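Local coordinates for uncharacterized conserved protein (Vibrio parahaemolyticus, PDB 3MUQ) that is of unknown function but, as a member of the periplasmic binding protein superfamily, probably binds a small solute, perhaps an oxyanion, at residues R121-S125 / G126-K130; Q152-G155 / P156-N159; S170-G173 / T174-Y178. All coordinates share one frame; numbering follows the deposited sequence.

Three local contacts lie in series along the chain, and none nests within or crosses another. Contact 1 turns the chain from strand 118-120 into helix 126-138. Contact 2 starts helix 154-163, soon after strand 147-149. Contact 3 carries strand 168-171 straight into helix 172-178. Each therefore closes a short turn at a helix N terminus. Contact 2 is the link between the others. R121 of contact 1 reaches Q152, M154 and T157, while M154 and G155 pack against residues 170-178. Contacts 1 and 3 do not touch; their nearest atoms are about 5 Å apart. Together they join the small parallel sheet 118-120/147-149 to the large mixed sheet.

Contact 1 (R121-S125 / G126-K130); sequences RGDDS and GTHKK
S125 caps helix 126-138 and meets H128 directly. S125 OG accepts from H128 N at 3.1 Å, with an N-H...O angle of 156°. The same residue also uses its backbone: S125 O takes K129 N at 2.8 Å and starts the regular helical bonding. The S125 hydroxyl sits between its own backbone N and carbonyl carbon (chi1 53°), which turns OG back toward the first helical turn.

The H128 side chain reaches back over the loop. Its CG is anti to the backbone N (chi1 179°), and this lays one ring face against G122. G122 CA lies 3.6 Å from the centroid of the H128 ring, a CH-pi contact. G122 has a positive phi, which bends the loop beneath the ring. H128 ND1 makes a weak hydrogen bond to E131, the residue just after this segment.

D123 positions the cap. Its OD1 accepts from S125 N at 3.0 Å, from above the carboxylate plane, and this closes an Asx turn. S125 OG donates to the same D123 OD1, here at its syn lone pair.

R121 holds D123 in turn. R121 NH2 and D123 OD2 form a salt bridge of 3.0 Å, and NE adds a weak bond. S125 OG lies over the centre of the guanidinium face. R121 CD packs on T127 CG2 at 3.8 Å, the two side chains crossing at about a right angle. R121 NH1 makes a hydrogen bond to L237 O, at the C terminus of the chain.

The result is a relay from arginine to aspartate to serine to helix amide. R121 and the helix N terminus would probably both stabilise the D123 carboxylate as an anion. Helix N termini bind oxyanions in some related binding proteins; whether this one does is not known.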
loop_
_atom_site.group_PDB
_atom_site.type_symbol
_atom_site.label_atom_id
_atom_site.label_comp_id
_atom_site.label_asym_id
_atom_site.label_seq_id
_atom_site.Cartn_x
_atom_site.Cartn_y
_atom_site.Cartn_z
ATOM N N ARG A 121 -22.278 -7.432 -6.460
ATOM C CA ARG A 121 -21.387 -8.579 -6.537
ATOM C C ARG A 121 -21.998 -9.794 -5.821
ATOM O O ARG A 121 -21.854 -10.922 -6.287
ATOM C CB ARG A 121 -20.026 -8.218 -5.945
ATOM C CG ARG A 121 -19.282 -7.191 -6.786
ATOM C CD ARG A 121 -17.899 -6.915 -6.240
ATOM N NE ARG A 121 -17.120 -8.134 -6.034
ATOM C CZ ARG A 121 -15.819 -8.128 -5.744
ATOM N NH1 ARG A 121 -15.164 -6.971 -5.663
ATOM N NH2 ARG A 121 -15.167 -9.267 -5.553
ATOM N N GLY A 122 -22.693 -9.559 -4.707
ATOM C CA GLY A 122 -23.387 -10.628 -3.994
ATOM C C GLY A 122 -22.501 -11.822 -3.666
ATOM O O GLY A 122 -22.949 -12.959 -3.671
ATOM N N ASP A 123 -21.229 -11.561 -3.396
ATOM C CA ASP A 123 -20.244 -12.629 -3.219
ATOM C C ASP A 123 -19.488 -12.534 -1.874
ATOM O O ASP A 123 -18.481 -13.228 -1.663
ATOM C CB ASP A 123 -19.251 -12.606 -4.390
ATOM C CG ASP A 123 -18.340 -11.387 -4.359
ATOM O OD1 ASP A 123 -18.638 -10.447 -3.583
ATOM O OD2 ASP A 123 -17.324 -11.372 -5.102
ATOM N N ASP A 124 -19.971 -11.672 -0.978
ATOM C CA ASP A 124 -19.384 -11.492 0.358
ATOM C C ASP A 124 -17.950 -10.957 0.368
ATOM O O ASP A 124 -17.250 -11.077 1.370
ATOM C CB ASP A 124 -19.448 -12.786 1.169
ATOM C CG ASP A 124 -20.861 -13.237 1.405
ATOM O OD1 ASP A 124 -21.671 -12.398 1.856
ATOM O OD2 ASP A 124 -21.159 -14.419 1.123
ATOM N N SER A 125 -17.524 -10.375 -0.748
ATOM C CA SER A 125 -16.244 -9.696 -0.835
ATOM C C SER A 125 -16.263 -8.423 0.001
ATOM O O SER A 125 -17.316 -7.970 0.449
ATOM C CB SER A 125 -15.980 -9.324 -2.285
ATOM O OG SER A 125 -17.087 -8.609 -2.808
ATOM N N GLY A 126 -15.095 -7.826 0.189
ATOM C CA GLY A 126 -15.012 -6.575 0.913
ATOM C C GLY A 126 -15.881 -5.532 0.245
ATOM O O GLY A 126 -16.607 -4.790 0.911
ATOM N N THR A 127 -15.819 -5.479 -1.083
ATOM C CA THR A 127 -16.673 -4.566 -1.837
ATOM C C THR A 127 -18.155 -4.851 -1.588
ATOM O O THR A 127 -18.950 -3.946 -1.373
ATOM C CB THR A 127 -16.373 -4.644 -3.343
ATOM O OG1 THR A 127 -15.029 -4.200 -3.575
ATOM C CG2 THR A 127 -17.355 -3.774 -4.142
ATOM N N HIS A 128 -18.524 -6.122 -1.621
ATOM C CA HIS A 128 -19.899 -6.503 -1.345
ATOM C C HIS A 128 -20.339 -6.083 0.068
ATOM O O HIS A 128 -21.432 -5.550 0.243
ATOM C CB HIS A 128 -20.077 -8.002 -1.529
ATOM C CG HIS A 128 -21.464 -8.479 -1.251
ATOM N ND1 HIS A 128 -22.578 -7.689 -1.459
ATOM C CD2 HIS A 128 -21.926 -9.665 -0.790
ATOM C CE1 HIS A 128 -23.662 -8.367 -1.135
ATOM N NE2 HIS A 128 -23.294 -9.571 -0.729
ATOM N N LYS A 129 -19.497 -6.327 1.075
ATOM C CA LYS A 129 -19.810 -5.905 2.443
ATOM C C LYS A 129 -20.015 -4.399 2.525
ATOM O O LYS A 129 -20.922 -3.908 3.200
ATOM C CB LYS A 129 -18.680 -6.273 3.410
ATOM C CG LYS A 129 -18.317 -7.729 3.441
ATOM C CD LYS A 129 -19.368 -8.556 4.108
ATOM C CE LYS A 129 -18.772 -9.884 4.544
ATOM N NZ LYS A 129 -19.825 -10.724 5.163
ATOM N N LYS A 130 -19.147 -3.656 1.857
ATOM C CA LYS A 130 -19.285 -2.215 1.869
ATOM C C LYS A 130 -20.597 -1.754 1.214
ATOM O O LYS A 130 -21.237 -0.810 1.682
ATOM C CB LYS A 130 -18.097 -1.544 1.193
ATOM C CG LYS A 130 -18.281 -0.040 1.119
ATOM C CD LYS A 130 -16.971 0.693 1.002
ATOM C CE LYS A 130 -17.135 2.160 1.386
ATOM N NZ LYS A 130 -17.024 2.391 2.853
#

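Contact 2 (Q152-G155 / P156-N159); sequences QGMG and PTLN
T157 N, L158 N and N159 N bond back four residues to G153 O, M154 O and G155 O, the opening i to i+4 bonds of helix 154-163. G153 is the N-cap and has no side chain to offer. P156 lies in the first turn, where its missing N-H costs no such bond.

T157 adds a second bond to the cap. T157 OG1 donates to G153 O at 2.7 Å, from above the carbonyl plane. T157 N reaches that oxygen at 3.0 Å from the opposite face, so two donors of one residue grip G153 O. The hydroxyl gets there because OG1 stands beside its own backbone N (chi1 -64°). This leaves the T157 methyl on another side, where CG2 meets M154 CE at 4.0 Å.

M154 is a selenomethionine. Its chain bends at chi2 and chi3, and this brings the terminal methyl forward, alongside the next turn. M154 CE also touches L158 CG at 4.0 Å. Just before the helix, Q152 CB rests on P156 CB at 3.8 Å.

M154, T157 and L158 face inward. M154 packs on S170 and D171 of strand 168-171. M154 and L158 both touch T174 on helix 172-178. The partly exposed N159 touches Y178, on the same helix. Toward the loop after strand 118-120, M154 and T157 cover R121.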
loop_
_atom_site.group_PDB
_atom_site.type_symbol
_atom_site.label_atom_id
_atom_site.label_comp_id
_atom_site.label_asym_id
_atom_site.label_seq_id
_atom_site.Cartn_x
_atom_site.Cartn_y
_atom_site.Cartn_z
ATOM N N GLN A 152 -20.597 -12.671 -8.371
ATOM C CA GLN A 152 -19.425 -12.651 -9.247
ATOM C C GLN A 152 -18.432 -11.574 -8.788
ATOM O O GLN A 152 -18.741 -10.761 -7.929
ATOM C CB GLN A 152 -19.848 -12.366 -10.707
ATOM C CG GLN A 152 -20.744 -13.424 -11.364
ATOM C CD GLN A 152 -20.052 -14.771 -11.565
ATOM O OE1 GLN A 152 -18.826 -14.865 -11.521
ATOM N NE2 GLN A 152 -20.844 -15.818 -11.791
ATOM N N GLY A 153 -17.241 -11.566 -9.374
ATOM C CA GLY A 153 -16.249 -10.564 -9.037
ATOM C C GLY A 153 -16.563 -9.177 -9.578
ATOM O O GLY A 153 -17.608 -8.940 -10.196
HETATM N N MSE A 154 -15.646 -8.250 -9.337
HETATM C CA MSE A 154 -15.845 -6.852 -9.714
HETATM C C MSE A 154 -15.968 -6.679 -11.240
HETATM O O MSE A 154 -16.870 -5.996 -11.727
HETATM C CB MSE A 154 -14.692 -5.995 -9.167
HETATM C CG MSE A 154 -14.949 -4.496 -9.206
HETATM SE SE MSE A 154 -16.418 -4.031 -8.019
HETATM C CE MSE A 154 -17.814 -3.642 -9.332
ATOM N N GLY A 155 -15.044 -7.281 -11.985
ATOM C CA GLY A 155 -15.057 -7.180 -13.440
ATOM C C GLY A 155 -16.356 -7.679 -14.072
ATOM O O GLY A 155 -17.003 -6.959 -14.819
ATOM N N PRO A 156 -16.734 -8.932 -13.785
ATOM C CA PRO A 156 -17.993 -9.483 -14.315
ATOM C C PRO A 156 -19.203 -8.653 -13.871
ATOM O O PRO A 156 -20.143 -8.493 -14.640
ATOM C CB PRO A 156 -18.046 -10.889 -13.701
ATOM C CG PRO A 156 -16.546 -11.251 -13.549
ATOM C CD PRO A 156 -15.923 -9.952 -13.091
ATOM N N THR A 157 -19.170 -8.142 -12.646
ATOM C CA THR A 157 -20.209 -7.234 -12.157
ATOM C C THR A 157 -20.292 -5.987 -13.040
ATOM O O THR A 157 -21.375 -5.617 -13.476
ATOM C CB THR A 157 -19.987 -6.872 -10.669
ATOM O OG1 THR A 157 -20.114 -8.062 -9.889
ATOM C CG2 THR A 157 -21.021 -5.851 -10.182
ATOM N N LEU A 158 -19.149 -5.363 -13.336
ATOM C CA LEU A 158 -19.138 -4.253 -14.301
ATOM C C LEU A 158 -19.713 -4.645 -15.682
ATOM O O LEU A 158 -20.530 -3.909 -16.258
ATOM C CB LEU A 158 -17.725 -3.659 -14.449
ATOM C CG LEU A 158 -17.243 -2.844 -13.233
ATOM C CD1 LEU A 158 -15.739 -2.537 -13.321
ATOM C CD2 LEU A 158 -18.054 -1.556 -13.048
ATOM N N ASN A 159 -19.273 -5.787 -16.221
ATOM C CA ASN A 159 -19.764 -6.266 -17.513
ATOM C C ASN A 159 -21.274 -6.418 -17.475
ATOM O O ASN A 159 -21.972 -6.075 -18.428
ATOM C CB ASN A 159 -19.117 -7.613 -17.901
ATOM C CG ASN A 159 -17.617 -7.492 -18.148
ATOM O OD1 ASN A 159 -17.134 -6.440 -18.564
ATOM N ND2 ASN A 159 -16.873 -8.576 -17.890
#

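Contact 3 (S170-G173 / T174-Y178); sequences SDRG and TWLAY
D171 holds CG between its backbone N and carbonyl carbon (chi1 65°), while T174 keeps OG1 beside its own backbone N (chi1 -49°). These torsions bring the D171 carboxylate to the amide and the hydroxyl of T174 together. D171 OD2 accepts from T174 N at 2.7 Å, from above the carboxylate plane. D171 OD1 takes T174 OG1 at 2.6 Å with its syn lone pair. D171 is thus the N-cap of helix 172-178, and it holds its partner through both oxygens. The two side chains cross at about a right angle.

The carbonyl of D171 is also used. S170 OG donates to D171 O at 2.8 Å. W175 N reaches D171 O only weakly, at 3.4 Å. The next bond along is firmer: L176 N to R172 O at 2.9 Å. Beside that bond R172 CG lies on L176 CD1 at 4.0 Å.

Further out, the R172 guanidinium makes a salt bridge with D85. L176 packs on W222 of the second subunit, so this helix also faces the dimer partner. W175 turns to I186 and V89 of the large sheet.

The helix N terminus and the two T174 donors would probably favour a negatively charged D171. Its carboxylate caps the junction where strand 168-171 runs straight into helix 172-178.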
loop_
_atom_site.group_PDB
_atom_site.type_symbol
_atom_site.label_atom_id
_atom_site.label_comp_id
_atom_site.label_asym_id
_atom_site.label_seq_id
_atom_site.Cartn_x
_atom_site.Cartn_y
_atom_site.Cartn_z
ATOM N N SER A 170 -18.131 0.404 -7.703
ATOM C CA SER A 170 -16.878 -0.264 -8.054
ATOM C C SER A 170 -15.697 0.374 -7.360
ATOM O O SER A 170 -15.725 1.570 -7.074
ATOM C CB SER A 170 -16.643 -0.143 -9.554
ATOM O OG SER A 170 -15.455 -0.806 -9.944
ATOM N N ASP A 171 -14.638 -0.395 -7.108
ATOM C CA ASP A 171 -13.392 0.244 -6.720
ATOM C C ASP A 171 -12.913 0.968 -7.968
ATOM O O ASP A 171 -13.162 0.506 -9.083
ATOM C CB ASP A 171 -12.356 -0.780 -6.291
ATOM C CG ASP A 171 -11.942 -1.675 -7.431
ATOM O OD1 ASP A 171 -12.629 -2.700 -7.668
ATOM O OD2 ASP A 171 -10.936 -1.346 -8.094
ATOM N N ARG A 172 -12.239 2.103 -7.809
ATOM C CA ARG A 172 -11.800 2.851 -8.985
ATOM C C ARG A 172 -10.853 2.055 -9.896
ATOM O O ARG A 172 -10.867 2.210 -11.119
ATOM C CB ARG A 172 -11.141 4.178 -8.592
ATOM C CG ARG A 172 -11.025 5.159 -9.784
ATOM C CD ARG A 172 -10.323 6.480 -9.409
ATOM N NE ARG A 172 -10.900 7.106 -8.218
ATOM C CZ ARG A 172 -11.813 8.072 -8.257
ATOM N NH1 ARG A 172 -12.245 8.517 -9.429
ATOM N NH2 ARG A 172 -12.306 8.578 -7.131
ATOM N N GLY A 173 -10.006 1.228 -9.298
ATOM C CA GLY A 173 -9.061 0.443 -10.082
ATOM C C GLY A 173 -9.703 -0.448 -11.140
ATOM O O GLY A 173 -9.264 -0.496 -12.300
ATOM N N THR A 174 -10.729 -1.192 -10.743
ATOM C CA THR A 174 -11.327 -2.125 -11.677
ATOM C C THR A 174 -12.035 -1.311 -12.752
ATOM O O THR A 174 -11.969 -1.634 -13.943
ATOM C CB THR A 174 -12.285 -3.116 -10.983
ATOM O OG1 THR A 174 -11.624 -3.671 -9.841
ATOM C CG2 THR A 174 -12.662 -4.261 -11.947
ATOM N N TRP A 175 -12.663 -0.224 -12.326
ATOM C CA TRP A 175 -13.334 0.690 -13.255
ATOM C C TRP A 175 -12.394 1.179 -14.354
ATOM O O TRP A 175 -12.748 1.162 -15.522
ATOM C CB TRP A 175 -13.896 1.908 -12.513
ATOM C CG TRP A 175 -14.183 3.040 -13.459
ATOM C CD1 TRP A 175 -13.543 4.246 -13.526
ATOM C CD2 TRP A 175 -15.146 3.038 -14.510
ATOM N NE1 TRP A 175 -14.073 5.006 -14.547
ATOM C CE2 TRP A 175 -15.057 4.285 -15.165
ATOM C CE3 TRP A 175 -16.092 2.106 -14.953
ATOM C CZ2 TRP A 175 -15.876 4.622 -16.245
ATOM C CZ3 TRP A 175 -16.904 2.444 -16.022
ATOM C CH2 TRP A 175 -16.793 3.695 -16.650
ATOM N N LEU A 176 -11.196 1.617 -13.971
ATOM C CA LEU A 176 -10.246 2.177 -14.942
ATOM C C LEU A 176 -9.756 1.129 -15.932
ATOM O O LEU A 176 -9.588 1.419 -17.123
ATOM C CB LEU A 176 -9.042 2.827 -14.239
ATOM C CG LEU A 176 -9.343 4.037 -13.355
ATOM C CD1 LEU A 176 -8.124 4.426 -12.494
ATOM C CD2 LEU A 176 -9.795 5.209 -14.215
ATOM N N ALA A 177 -9.511 -0.081 -15.438
ATOM C CA ALA A 177 -9.055 -1.170 -16.308
ATOM C C ALA A 177 -10.123 -1.607 -17.299
ATOM O O ALA A 177 -9.794 -2.069 -18.386
ATOM C CB ALA A 177 -8.580 -2.373 -15.490
ATOM N N TYR A 178 -11.392 -1.471 -16.918
ATOM C CA TYR A 178 -12.501 -1.966 -17.741
ATOM C C TYR A 178 -13.228 -0.895 -18.580
ATOM O O TYR A 178 -13.985 -1.224 -19.490
ATOM C CB TYR A 178 -13.529 -2.690 -16.854
ATOM C CG TYR A 178 -13.198 -4.134 -16.527
ATOM C CD1 TYR A 178 -12.123 -4.455 -15.701
ATOM C CD2 TYR A 178 -13.969 -5.180 -17.029
ATOM C CE1 TYR A 178 -11.816 -5.776 -15.391
ATOM C CE2 TYR A 178 -13.668 -6.512 -16.725
ATOM C CZ TYR A 178 -12.591 -6.794 -15.905
ATOM O OH TYR A 178 -12.279 -8.096 -15.587
#